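Geranylgeranyl pyrophosphate synthase (Geoglobus acetivorans, PDB 5JFQ) catalyses the stepwise addition of three isopentenyl diphosphates to dimethylallyl diphosphate, giving geranylgeranyl diphosphate as major product and some farnesyl diphosphate. Local coordinates at residues E74-F79 with R142-I147; M171-T176 with Y204-G209; P187-G192 with S196-L201; F212-D217 with R288-M293; K296-I301 with Y309-A314. All coordinates share one frame; numbering follows the deposited sequence.

Overall arrangement
Five helix-to-helix contacts sample a mainly helical chain. Contact 1 is buried near its centre and is the one whose segments also meet the second subunit. Contact 2, with its centre about 12 Å from that of contact 1, touches it through the Glu146–Arg173 salt bridge. Contacts 2 and 3 both join helices 165-190 and 195-221, in mid-length and at the turn between them respectively. Contact 4 ties helix 195-221 to helix 280-298, which also enters contact 5. Contacts 2 and 4 are partly buried and include residues of the probable allylic diphosphate site; polar ends, as of Arg173 and Gln213, flank their packing. Contacts 3 and 5 lie farther out, buried and mainly aliphatic.

Contact 1 of 5, residues E74-F79 with R142-I147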
# COMPACT_ATOMS: atom_id res chain seq x y z
N GLU B 74 9.89 8.42 -5.12
CA GLU B 74 9.32 8.45 -6.46
C GLU B 74 8.37 7.28 -6.67
O GLU B 74 7.34 7.41 -7.34
CB GLU B 74 10.41 8.41 -7.53
CG GLU B 74 9.88 8.42 -8.97
CD GLU B 74 9.29 9.76 -9.39
OE1 GLU B 74 9.37 10.72 -8.62
OE2 GLU B 74 8.74 9.85 -10.51
N THR B 75 8.71 6.13 -6.08
CA THR B 75 7.84 4.97 -6.16
C THR B 75 6.51 5.23 -5.47
O THR B 75 5.44 4.91 -6.01
CB THR B 75 8.57 3.77 -5.55
OG1 THR B 75 9.90 3.72 -6.08
CG2 THR B 75 7.85 2.46 -5.86
N VAL B 76 6.55 5.84 -4.28
CA VAL B 76 5.31 6.28 -3.63
C VAL B 76 4.53 7.20 -4.55
O VAL B 76 3.32 7.03 -4.74
CB VAL B 76 5.60 6.96 -2.28
CG1 VAL B 76 4.33 7.68 -1.78
CG2 VAL B 76 6.08 5.95 -1.26
N HIS B 77 5.21 8.15 -5.14
CA HIS B 77 4.54 9.07 -6.00
C HIS B 77 3.86 8.35 -7.11
O HIS B 77 2.74 8.65 -7.40
CB HIS B 77 5.49 10.13 -6.53
CG HIS B 77 4.83 11.17 -7.37
ND1 HIS B 77 3.80 11.95 -6.91
CD2 HIS B 77 5.03 11.54 -8.65
CE1 HIS B 77 3.40 12.76 -7.87
NE2 HIS B 77 4.14 12.53 -8.93
N ASN B 78 4.52 7.40 -7.72
CA ASN B 78 3.90 6.65 -8.81
C ASN B 78 2.77 5.77 -8.31
O ASN B 78 1.75 5.60 -8.99
CB ASN B 78 4.95 5.83 -9.55
CG ASN B 78 5.71 6.64 -10.56
OD1 ASN B 78 5.49 6.53 -11.77
ND2 ASN B 78 6.62 7.48 -10.08
N PHE B 79 2.93 5.19 -7.13
CA PHE B 79 1.82 4.50 -6.50
C PHE B 79 0.59 5.41 -6.44
O PHE B 79 -0.50 5.01 -6.88
CB PHE B 79 2.24 4.04 -5.10
CG PHE B 79 1.14 4.15 -4.06
CD1 PHE B 79 -0.00 3.38 -4.16
CD2 PHE B 79 1.27 5.01 -2.99
CE1 PHE B 79 -1.00 3.48 -3.22
CE2 PHE B 79 0.28 5.10 -2.06
CZ PHE B 79 -0.86 4.34 -2.18
N ARG B 142 3.91 7.44 7.64
CA ARG B 142 2.96 8.44 8.11
C ARG B 142 2.60 9.40 6.99
O ARG B 142 1.45 9.83 6.84
CB ARG B 142 3.55 9.21 9.28
CG ARG B 142 3.46 8.49 10.60
CD ARG B 142 2.45 9.18 11.54
NE ARG B 142 1.22 9.61 10.87
CZ ARG B 142 0.09 8.91 10.82
NH1 ARG B 142 -0.01 7.72 11.38
NH2 ARG B 142 -0.97 9.41 10.19
N VAL B 143 3.61 9.77 6.20
CA VAL B 143 3.42 10.57 5.00
C VAL B 143 2.40 9.90 4.09
O VAL B 143 1.45 10.55 3.61
CB VAL B 143 4.79 10.79 4.32
CG1 VAL B 143 4.65 11.18 2.87
CG2 VAL B 143 5.60 11.81 5.11
N CYS B 144 2.54 8.59 3.88
CA CYS B 144 1.61 7.87 3.02
C CYS B 144 0.20 7.86 3.62
O CYS B 144 -0.79 7.96 2.89
CB CYS B 144 2.12 6.45 2.79
SG CYS B 144 3.63 6.38 1.78
N VAL B 145 0.10 7.74 4.94
CA VAL B 145 -1.22 7.84 5.56
C VAL B 145 -1.83 9.20 5.26
O VAL B 145 -3.02 9.30 4.97
CB VAL B 145 -1.12 7.59 7.08
CG1 VAL B 145 -2.45 7.88 7.76
CG2 VAL B 145 -0.67 6.15 7.37
N GLU B 146 -1.01 10.25 5.30
CA GLU B 146 -1.55 11.60 5.14
C GLU B 146 -1.96 11.86 3.70
O GLU B 146 -2.99 12.49 3.46
CB GLU B 146 -0.54 12.63 5.62
CG GLU B 146 -0.43 12.67 7.13
CD GLU B 146 -0.18 14.08 7.64
OE1 GLU B 146 1.00 14.47 7.72
OE2 GLU B 146 -1.17 14.79 7.94
N ILE B 147 -1.17 11.39 2.72
CA ILE B 147 -1.59 11.48 1.33
C ILE B 147 -2.97 10.85 1.15
O ILE B 147 -3.83 11.41 0.46
CB ILE B 147 -0.56 10.83 0.39
CG1 ILE B 147 0.85 11.38 0.63
CG2 ILE B 147 -0.98 10.99 -1.08
CD1 ILE B 147 1.85 10.86 -0.35
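Val76 and Cys144 meet because of how their first torsions are set. In Val76, CG1 is anti to the backbone N (chi1 167°) while CG2 is anti to the carbonyl carbon, which spreads the two methyls toward helix 130-159. Cys144 has its sulfur anti to its own carbonyl carbon (chi1 -68°). The result is a sulfur shared between the two branches of one valine: SG stands 3.9 Å from Val76 CG1 and also 3.9 Å from Val76 CG2. Ile147, one turn further along, sends out an extended chain, and its CD1 comes to 4.3 Å from Val76 CG1. Val76 CG1 therefore lies against both Cys144 and Ile147, and the interface is purely van der Waals. The backbones stay well apart, with Val76 CA and Cys144 CA separated by 7.8 Å.

On helix 67-88, polar groups hold one another away from this seam. The Asn78 amide nitrogen ND2 bonds to Glu74 O at 2.8 Å, nearly straight (168°), and also reaches Glu74 OE2 at 3.2 Å. Glu74 O is gripped twice, by Asn78 ND2 and Asn78 N from opposite faces of its plane, and Glu74 OE2 has a salt bridge to Arg46 as well. Cys144 also packs on Ala117 of the second subunit.

His77, pointing away from this seam, probably binds isopentenyl diphosphate, and further along the same helix Asp84 and Asp88 belong to the first aspartate-rich motif. Such central helix packing is part of the all-helical trans-prenyltransferase fold.

Contact 2 of 5, residues M171-T176 with Y204-G209; sequences MVRKKT and YGIYSG
Arg173 and Ile206 lie side by side and point the same way, so the contact is made low on the arginine rather than at its charged end. A chi1 of 174° starts the arginine out along the flank of helix 195-221, and its CG sits 3.9 Å from Ile206 CG2. The isoleucine offers that branch methyl because CG2 is the branch lying opposite its own backbone N. From CG to NE the arginine runs on extended, carrying the guanidinium beyond the isoleucine to salt bridges with Glu170 and Glu146. One side chain thus serves twice, aliphatic at its base and ionic at its tip.

Arg173 CA and Ile206 CA are 6.3 Å apart. Along the helices the backbones come closer still, with Thr176 CA and Gly209 CA separated by 6.0 Å; Gly209 places no side chain in the interface. The threonine closes a wider, pi-type turn at 173-176. Its OG1 lies 4.4 Å from Gly209 O and has a weak hydrogen bond to Gln213.

Lys175 takes no part in the packing but forms a salt bridge to Asp84 in the first aspartate-rich motif. Lys175, Thr176 and Gln213 probably all bind dimethylallyl diphosphate. The packing thus lies beside the probable allylic site, in the all-helical fold of the FPP/GGPP synthase family, whose helices surround the reaction cavity.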
# COMPACT_ATOMS: atom_id res chain seq x y z
N MET B 171 -5.62 20.21 3.04
CA MET B 171 -5.69 19.12 2.09
C MET B 171 -4.50 19.13 1.15
O MET B 171 -3.92 18.08 0.88
CB MET B 171 -6.99 19.18 1.30
CG MET B 171 -7.13 18.08 0.27
SD MET B 171 -6.32 18.48 -1.29
CE MET B 171 -7.24 19.95 -1.80
N VAL B 172 -4.13 20.30 0.63
CA VAL B 172 -3.00 20.34 -0.28
C VAL B 172 -1.72 19.98 0.46
O VAL B 172 -0.83 19.32 -0.10
CB VAL B 172 -2.89 21.71 -0.99
CG1 VAL B 172 -2.55 22.80 -0.01
CG2 VAL B 172 -1.82 21.67 -2.03
N ARG B 173 -1.62 20.37 1.73
CA ARG B 173 -0.45 20.04 2.52
C ARG B 173 -0.26 18.53 2.61
O ARG B 173 0.86 18.02 2.44
CB ARG B 173 -0.58 20.67 3.91
CG ARG B 173 0.51 20.29 4.89
CD ARG B 173 0.01 20.39 6.32
NE ARG B 173 0.76 19.48 7.16
CZ ARG B 173 0.30 18.32 7.63
NH1 ARG B 173 -0.95 17.95 7.35
NH2 ARG B 173 1.07 17.55 8.38
N LYS B 174 -1.36 17.80 2.84
CA LYS B 174 -1.30 16.34 2.88
C LYS B 174 -1.20 15.74 1.48
O LYS B 174 -0.38 14.84 1.25
CB LYS B 174 -2.54 15.79 3.59
CG LYS B 174 -2.68 16.11 5.06
CD LYS B 174 -3.85 15.31 5.62
CE LYS B 174 -4.03 15.47 7.11
NZ LYS B 174 -4.61 16.79 7.49
N LYS B 175 -2.01 16.22 0.54
CA LYS B 175 -2.19 15.49 -0.71
C LYS B 175 -0.94 15.53 -1.58
O LYS B 175 -0.54 14.52 -2.16
CB LYS B 175 -3.41 16.01 -1.49
CG LYS B 175 -3.74 15.20 -2.75
CD LYS B 175 -3.77 13.69 -2.46
CE LYS B 175 -3.85 12.82 -3.73
NZ LYS B 175 -2.63 12.83 -4.60
N THR B 176 -0.31 16.70 -1.68
CA THR B 176 0.91 16.81 -2.47
C THR B 176 2.09 17.41 -1.72
O THR B 176 3.21 17.34 -2.24
CB THR B 176 0.63 17.61 -3.75
OG1 THR B 176 0.13 18.91 -3.40
CG2 THR B 176 -0.42 16.90 -4.63
N TYR B 204 10.48 23.44 4.07
CA TYR B 204 10.77 23.79 2.68
C TYR B 204 9.98 22.92 1.72
O TYR B 204 9.36 23.43 0.77
CB TYR B 204 12.26 23.65 2.42
CG TYR B 204 12.60 23.58 0.96
CD1 TYR B 204 12.80 24.73 0.21
CD2 TYR B 204 12.75 22.36 0.32
CE1 TYR B 204 13.13 24.66 -1.13
CE2 TYR B 204 13.08 22.28 -1.01
CZ TYR B 204 13.27 23.43 -1.74
OH TYR B 204 13.59 23.35 -3.07
N GLY B 205 9.98 21.60 1.93
CA GLY B 205 9.32 20.71 1.00
C GLY B 205 7.82 20.90 0.96
O GLY B 205 7.21 20.89 -0.10
N ILE B 206 7.20 21.09 2.12
CA ILE B 206 5.76 21.29 2.15
C ILE B 206 5.41 22.57 1.41
O ILE B 206 4.56 22.57 0.51
CB ILE B 206 5.24 21.34 3.59
CG1 ILE B 206 5.33 19.96 4.22
CG2 ILE B 206 3.84 21.89 3.63
CD1 ILE B 206 6.30 19.92 5.35
N TYR B 207 6.05 23.67 1.79
CA TYR B 207 5.71 24.95 1.19
C TYR B 207 5.96 24.93 -0.30
O TYR B 207 5.13 25.40 -1.08
CB TYR B 207 6.51 26.06 1.87
CG TYR B 207 6.16 26.16 3.33
CD1 TYR B 207 4.89 25.83 3.77
CD2 TYR B 207 7.10 26.55 4.28
CE1 TYR B 207 4.55 25.90 5.08
CE2 TYR B 207 6.76 26.63 5.61
CZ TYR B 207 5.48 26.29 6.01
OH TYR B 207 5.12 26.36 7.33
N SER B 208 7.07 24.33 -0.72
CA SER B 208 7.28 24.16 -2.15
C SER B 208 6.12 23.38 -2.76
O SER B 208 5.70 23.67 -3.88
CB SER B 208 8.61 23.47 -2.39
OG SER B 208 9.62 24.13 -1.66
N GLY B 209 5.58 22.41 -2.03
CA GLY B 209 4.48 21.62 -2.57
C GLY B 209 3.23 22.45 -2.76
O GLY B 209 2.64 22.47 -3.85

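Contact 3 of 5, residues P187-G192 with S196-L201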
# COMPACT_ATOMS: atom_id res chain seq x y z
N PRO B 187 16.86 12.98 3.75
CA PRO B 187 18.32 12.88 3.97
C PRO B 187 18.73 13.37 5.35
O PRO B 187 19.68 12.82 5.93
CB PRO B 187 18.91 13.75 2.85
CG PRO B 187 17.84 13.89 1.84
CD PRO B 187 16.56 13.90 2.64
N ALA B 188 18.04 14.37 5.90
CA ALA B 188 18.29 14.77 7.28
C ALA B 188 17.96 13.65 8.24
O ALA B 188 18.60 13.51 9.29
CB ALA B 188 17.48 16.01 7.63
N VAL B 189 16.95 12.84 7.91
CA VAL B 189 16.63 11.72 8.77
C VAL B 189 17.66 10.61 8.59
O VAL B 189 18.14 10.04 9.57
CB VAL B 189 15.21 11.20 8.48
CG1 VAL B 189 14.87 10.08 9.45
CG2 VAL B 189 14.23 12.34 8.58
N LEU B 190 18.00 10.31 7.33
CA LEU B 190 18.87 9.18 7.04
C LEU B 190 20.27 9.38 7.63
O LEU B 190 20.89 8.42 8.10
CB LEU B 190 18.94 8.94 5.53
CG LEU B 190 17.75 8.16 4.97
CD1 LEU B 190 17.76 8.05 3.45
CD2 LEU B 190 17.70 6.79 5.61
N PHE B 191 20.77 10.61 7.63
CA PHE B 191 22.13 10.92 8.05
C PHE B 191 22.15 11.73 9.34
O PHE B 191 23.01 12.59 9.52
CB PHE B 191 22.85 11.65 6.93
CG PHE B 191 22.67 10.99 5.62
CD1 PHE B 191 22.67 9.61 5.54
CD2 PHE B 191 22.45 11.72 4.48
CE1 PHE B 191 22.49 8.96 4.34
CE2 PHE B 191 22.26 11.08 3.27
CZ PHE B 191 22.28 9.69 3.20
N GLY B 192 21.19 11.49 10.21
CA GLY B 192 21.31 11.93 11.59
C GLY B 192 21.51 13.42 11.79
O GLY B 192 22.02 13.82 12.83
N SER B 196 16.24 20.51 14.14
CA SER B 196 16.20 21.81 13.47
C SER B 196 16.37 21.67 11.97
O SER B 196 15.67 22.32 11.19
CB SER B 196 17.31 22.70 14.03
OG SER B 196 18.58 22.22 13.61
N VAL B 197 17.31 20.83 11.54
CA VAL B 197 17.58 20.66 10.12
C VAL B 197 16.44 19.91 9.44
O VAL B 197 15.98 20.30 8.36
CB VAL B 197 18.94 19.96 9.94
CG1 VAL B 197 19.32 19.88 8.48
CG2 VAL B 197 20.00 20.68 10.74
N GLU B 198 15.95 18.84 10.08
CA GLU B 198 14.84 18.07 9.54
C GLU B 198 13.62 18.96 9.30
O GLU B 198 13.14 19.09 8.16
CB GLU B 198 14.48 16.93 10.50
CG GLU B 198 13.69 15.80 9.87
CD GLU B 198 13.07 14.87 10.90
OE1 GLU B 198 13.35 15.02 12.10
OE2 GLU B 198 12.29 13.98 10.52
N LYS B 199 13.11 19.58 10.37
CA LYS B 199 11.96 20.46 10.24
C LYS B 199 12.20 21.52 9.18
O LYS B 199 11.26 21.92 8.47
CB LYS B 199 11.66 21.11 11.59
N ALA B 200 13.45 21.97 9.03
CA ALA B 200 13.75 23.01 8.04
C ALA B 200 13.59 22.48 6.62
O ALA B 200 12.95 23.12 5.78
CB ALA B 200 15.16 23.56 8.27
N LEU B 201 14.18 21.32 6.33
CA LEU B 201 13.98 20.74 5.00
C LEU B 201 12.55 20.28 4.82
O LEU B 201 12.01 20.36 3.71
CB LEU B 201 14.94 19.57 4.80
CG LEU B 201 16.38 20.03 4.65
CD1 LEU B 201 17.35 18.85 4.80
CD2 LEU B 201 16.55 20.71 3.30
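Ala188 and Glu198 mark the closest backbone approach of two helices that follow each other in the chain, with their CA atoms 5.3 Å apart. Helix 165-190 is kinked at Pro187, whose nitrogen cannot bond to the preceding turn, and runs on only to Leu190. Phe191 is the first residue to leave helical angles; Gly192 then takes a positive phi of 58°, a value that by itself favours glycine, and the chain soon enters helix 195-221.

Among the side chains, Ala188 is the hub. Its single methyl points at the second helix and rests on the backbone there, CB lying 3.9 Å from Glu198 CA. Leu201 CD1 lies 4.0 Å from Ala188 CB, and Val197 CG1 4.4 Å from the same methyl. The short alanine side chain is consistent with so close an approach.

Val189 meets Glu198 differently: the two side chains cross obliquely, and Val189 CG2 touches the stem of the glutamate, 3.7 Å from Glu198 CG and 3.6 Å from Glu198 CD. From a chi1 of -160° the glutamate chain stays extended, and beyond the valine its carboxylate reaches a salt bridge with Lys139 on helix 130-159. Leu201 also packs on Leu298, and Pro187 on helix 47-58, which encloses the apolar side of the contact. A tight turn between consecutive, closely packed helices such as this is an alpha-alpha hairpin within the all-helical prenyltransferase fold.

Contact 4 of 5, residues F212-D217 with R288-M293; sequences FQIHDD and REYIEM
Ile214 and Tyr290 join two helices of the trans-prenyltransferase fold, and Ile214 lies just ahead of its second aspartate-rich motif, the DDLLD sequence that begins at Asp216.

The apolar contact is slight. Ile214 has CG1 anti to the carbonyl carbon and a straight chain beyond it (chi2 173°), which carries its terminal methyl across to helix 280-298. There CD1 lies 4.0 Å from Tyr290 CD2. The two side chains cross at about a right angle, with the methyl coming at the ring obliquely. Ile291 adds a second touch to the backbone, its CD1 standing 4.4 Å from Phe212 N. The helices are not close otherwise: Phe212 CA and Ile291 CA are 8.1 Å apart. Ala283 and Ala287 on helix 280-298 also pack on Ile214, while Tyr290 leans on Ile210 and on Leu169 of helix 165-190.

Polar interactions belong to another side of helix 195-221. Gln213, which probably binds dimethylallyl diphosphate, turns its amide nitrogen along the helix toward Asp217. Its nitrogen end is thereby tied to the aspartate-rich motif itself. Gln213 NE2 meets Asp217 OD1 at 3.0 Å, bent to 142° at the hydrogen, on the syn side of the carboxylate and 29° out of its plane.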
# COMPACT_ATOMS: atom_id res chain seq x y z
N PHE B 212 3.67 24.85 -5.39
CA PHE B 212 3.71 24.08 -6.63
C PHE B 212 2.32 23.65 -7.05
O PHE B 212 2.03 23.57 -8.25
CB PHE B 212 4.61 22.86 -6.45
CG PHE B 212 4.55 21.88 -7.56
CD1 PHE B 212 5.23 22.11 -8.74
CD2 PHE B 212 3.84 20.70 -7.42
CE1 PHE B 212 5.19 21.18 -9.77
CE2 PHE B 212 3.80 19.77 -8.45
CZ PHE B 212 4.47 20.01 -9.62
N GLN B 213 1.45 23.39 -6.08
CA GLN B 213 0.08 23.01 -6.41
C GLN B 213 -0.72 24.19 -6.91
O GLN B 213 -1.35 24.13 -7.97
CB GLN B 213 -0.61 22.39 -5.19
CG GLN B 213 -2.03 21.94 -5.47
CD GLN B 213 -2.07 20.78 -6.45
OE1 GLN B 213 -1.40 19.76 -6.26
NE2 GLN B 213 -2.86 20.93 -7.52
N ILE B 214 -0.72 25.28 -6.14
CA ILE B 214 -1.44 26.48 -6.54
C ILE B 214 -1.05 26.88 -7.96
O ILE B 214 -1.91 27.20 -8.78
CB ILE B 214 -1.17 27.62 -5.54
CG1 ILE B 214 -1.45 27.12 -4.12
CG2 ILE B 214 -2.02 28.83 -5.89
CD1 ILE B 214 -1.06 28.10 -3.04
N HIS B 215 0.24 26.81 -8.27
CA HIS B 215 0.65 27.15 -9.62
C HIS B 215 0.13 26.14 -10.64
O HIS B 215 -0.14 26.50 -11.79
CB HIS B 215 2.16 27.26 -9.72
CG HIS B 215 2.63 27.95 -10.96
ND1 HIS B 215 3.30 27.30 -11.97
CD2 HIS B 215 2.49 29.24 -11.37
CE1 HIS B 215 3.56 28.15 -12.94
NE2 HIS B 215 3.09 29.33 -12.60
N ASP B 216 -0.02 24.87 -10.24
CA ASP B 216 -0.51 23.88 -11.19
C ASP B 216 -1.99 24.08 -11.47
O ASP B 216 -2.48 23.67 -12.53
CB ASP B 216 -0.24 22.47 -10.65
CG ASP B 216 -0.07 21.43 -11.76
OD1 ASP B 216 0.70 21.67 -12.72
OD2 ASP B 216 -0.72 20.37 -11.67
N ASP B 217 -2.72 24.69 -10.53
CA ASP B 217 -4.11 25.05 -10.78
C ASP B 217 -4.21 26.32 -11.61
O ASP B 217 -5.17 26.49 -12.37
CB ASP B 217 -4.84 25.22 -9.45
CG ASP B 217 -4.71 24.00 -8.56
OD1 ASP B 217 -4.52 22.89 -9.11
OD2 ASP B 217 -4.81 24.15 -7.32
N ARG B 288 3.24 32.45 -4.30
CA ARG B 288 4.57 33.04 -4.13
C ARG B 288 4.95 33.15 -2.66
O ARG B 288 6.11 32.90 -2.30
CB ARG B 288 4.63 34.42 -4.80
N GLU B 289 4.00 33.50 -1.79
CA GLU B 289 4.38 33.59 -0.38
C GLU B 289 4.64 32.23 0.24
O GLU B 289 5.16 32.17 1.36
CB GLU B 289 3.33 34.36 0.44
CG GLU B 289 1.90 34.22 -0.01
N TYR B 290 4.33 31.14 -0.46
CA TYR B 290 4.71 29.82 0.01
C TYR B 290 6.15 29.48 -0.39
O TYR B 290 6.95 29.07 0.45
CB TYR B 290 3.74 28.77 -0.53
CG TYR B 290 2.59 28.56 0.41
CD1 TYR B 290 2.81 28.05 1.69
CD2 TYR B 290 1.28 28.89 0.05
CE1 TYR B 290 1.77 27.86 2.57
CE2 TYR B 290 0.23 28.71 0.92
CZ TYR B 290 0.48 28.19 2.19
OH TYR B 290 -0.54 28.00 3.10
N ILE B 291 6.47 29.65 -1.68
CA ILE B 291 7.83 29.42 -2.17
C ILE B 291 8.83 30.24 -1.38
O ILE B 291 9.95 29.78 -1.09
CB ILE B 291 7.90 29.72 -3.67
CG1 ILE B 291 7.00 28.75 -4.42
CG2 ILE B 291 9.33 29.70 -4.17
CD1 ILE B 291 6.93 27.37 -3.85
N GLU B 292 8.46 31.47 -1.02
CA GLU B 292 9.35 32.28 -0.21
C GLU B 292 9.48 31.70 1.19
O GLU B 292 10.59 31.60 1.73
CB GLU B 292 8.84 33.72 -0.18
CG GLU B 292 8.93 34.38 -1.54
CD GLU B 292 10.36 34.50 -2.04
OE1 GLU B 292 11.18 35.10 -1.30
OE2 GLU B 292 10.68 34.00 -3.15
N MET B 293 8.36 31.26 1.78
CA MET B 293 8.42 30.57 3.06
C MET B 293 9.29 29.32 2.99
O MET B 293 9.83 28.89 4.02
CB MET B 293 7.01 30.21 3.52
CG MET B 293 6.66 30.67 4.93
SD MET B 293 4.97 30.17 5.40
CE MET B 293 4.02 30.64 3.94

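Contact 5 of 5, residues K296-I301 with Y309-A314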
# COMPACT_ATOMS: atom_id res chain seq x y z
N LYS B 296 13.10 31.05 2.84
CA LYS B 296 13.40 31.58 4.16
C LYS B 296 13.47 30.48 5.20
O LYS B 296 14.07 30.67 6.26
CB LYS B 296 12.35 32.61 4.58
N ASN B 297 12.87 29.32 4.92
CA ASN B 297 13.04 28.18 5.79
C ASN B 297 14.36 27.48 5.51
O ASN B 297 15.08 27.09 6.44
CB ASN B 297 11.88 27.21 5.63
CG ASN B 297 11.38 26.70 6.95
OD1 ASN B 297 12.01 25.86 7.57
ND2 ASN B 297 10.25 27.22 7.40
N LEU B 298 14.71 27.36 4.23
CA LEU B 298 15.91 26.67 3.77
C LEU B 298 17.20 27.36 4.23
O LEU B 298 18.30 26.83 3.99
CB LEU B 298 15.84 26.59 2.25
CG LEU B 298 16.81 25.71 1.47
CD1 LEU B 298 16.86 24.36 2.12
CD2 LEU B 298 16.32 25.63 0.04
N GLU B 299 17.08 28.50 4.91
CA GLU B 299 18.23 29.28 5.35
C GLU B 299 19.01 28.60 6.48
O GLU B 299 20.22 28.82 6.62
CB GLU B 299 17.74 30.67 5.78
CG GLU B 299 18.74 31.53 6.53
CD GLU B 299 18.21 32.92 6.80
OE1 GLU B 299 17.03 33.17 6.46
OE2 GLU B 299 18.97 33.75 7.35
N VAL B 300 18.33 27.77 7.27
CA VAL B 300 18.97 27.04 8.36
C VAL B 300 20.11 26.16 7.86
O VAL B 300 21.00 25.79 8.63
CB VAL B 300 17.87 26.26 9.11
CG1 VAL B 300 18.40 25.01 9.79
CG2 VAL B 300 17.19 27.19 10.13
N ILE B 301 20.13 25.84 6.58
CA ILE B 301 21.19 25.03 5.98
C ILE B 301 22.29 25.95 5.49
O ILE B 301 22.04 27.09 5.08
CB ILE B 301 20.62 24.15 4.85
CG1 ILE B 301 19.78 23.03 5.46
CG2 ILE B 301 21.74 23.58 3.96
CD1 ILE B 301 19.67 21.83 4.58
N TYR B 309 20.48 25.60 -5.25
CA TYR B 309 19.77 24.83 -6.26
C TYR B 309 18.34 24.52 -5.81
O TYR B 309 17.39 24.67 -6.58
CB TYR B 309 20.56 23.56 -6.58
CG TYR B 309 21.76 23.82 -7.46
CD1 TYR B 309 21.83 24.96 -8.26
CD2 TYR B 309 22.83 22.92 -7.50
CE1 TYR B 309 22.93 25.19 -9.07
CE2 TYR B 309 23.93 23.15 -8.31
CZ TYR B 309 23.98 24.29 -9.09
OH TYR B 309 25.07 24.51 -9.89
N LEU B 310 18.18 24.10 -4.55
CA LEU B 310 16.84 23.99 -4.00
C LEU B 310 16.09 25.31 -4.11
O LEU B 310 14.88 25.32 -4.34
CB LEU B 310 16.91 23.52 -2.55
CG LEU B 310 17.74 22.26 -2.33
CD1 LEU B 310 18.13 22.14 -0.87
CD2 LEU B 310 16.99 21.03 -2.78
N VAL B 311 16.80 26.43 -3.96
CA VAL B 311 16.14 27.73 -4.06
C VAL B 311 15.60 27.94 -5.46
O VAL B 311 14.39 28.12 -5.66
CB VAL B 311 17.10 28.86 -3.66
CG1 VAL B 311 16.40 30.20 -3.77
CG2 VAL B 311 17.60 28.65 -2.25
N GLU B 312 16.49 27.92 -6.46
CA GLU B 312 16.05 28.07 -7.84
C GLU B 312 14.97 27.06 -8.19
O GLU B 312 14.08 27.34 -9.01
CB GLU B 312 17.25 27.94 -8.79
CG GLU B 312 18.40 28.91 -8.48
CD GLU B 312 19.74 28.53 -9.13
OE1 GLU B 312 19.73 27.96 -10.25
OE2 GLU B 312 20.80 28.81 -8.52
N LEU B 313 15.00 25.90 -7.54
CA LEU B 313 14.02 24.85 -7.82
C LEU B 313 12.66 25.19 -7.23
O LEU B 313 11.63 25.03 -7.90
CB LEU B 313 14.55 23.52 -7.26
CG LEU B 313 13.65 22.30 -7.19
CD1 LEU B 313 13.25 21.85 -8.58
CD2 LEU B 313 14.41 21.20 -6.47
N ALA B 314 12.63 25.66 -5.98
CA ALA B 314 11.38 26.19 -5.43
C ALA B 314 10.83 27.29 -6.31
O ALA B 314 9.61 27.49 -6.37
CB ALA B 314 11.60 26.70 -4.01
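Leu310, whose side chain packs on Leu298, has a carbonyl oxygen gripped twice: Leu310 O accepts the helical bond from Ala314 N at 2.8 Å and a further hydrogen bond from the hydroxyl of Tyr204, on helix 195-221. That second bond links this turn of helix 305-316 to helix 195-221.

The contact itself is aliphatic. Leu298 is the one residue of 296-301 that reaches across, and both of its methyls are used. A chi1 of -169° turns Leu298 CG away from its own nitrogen, which carries the fork across to helix 305-316. CD2 is placed over the base of Leu310, 3.4 Å from Leu310 CB, and also touches Val311 CG2 at 4.0 Å. The other branch meets its counterpart, Leu298 CD1 standing 3.9 Å from Leu310 CD1. The two leucines cross at about a right angle, whereas Leu298 and Val311 meet at a slant.

Leu298 also opens a type I beta turn to Ile301, closed by a weak bond of 3.3 Å from Ile301 N to Leu298 O, which carries the chain onward before the link to helix 305-316. Helix 195-221 covers the turn through Leu201 and Tyr204, and helix 47-58 lies against Leu310 and Leu313. The C-terminal helix 305-316 is thereby held among helices 47-58, 195-221 and 280-298.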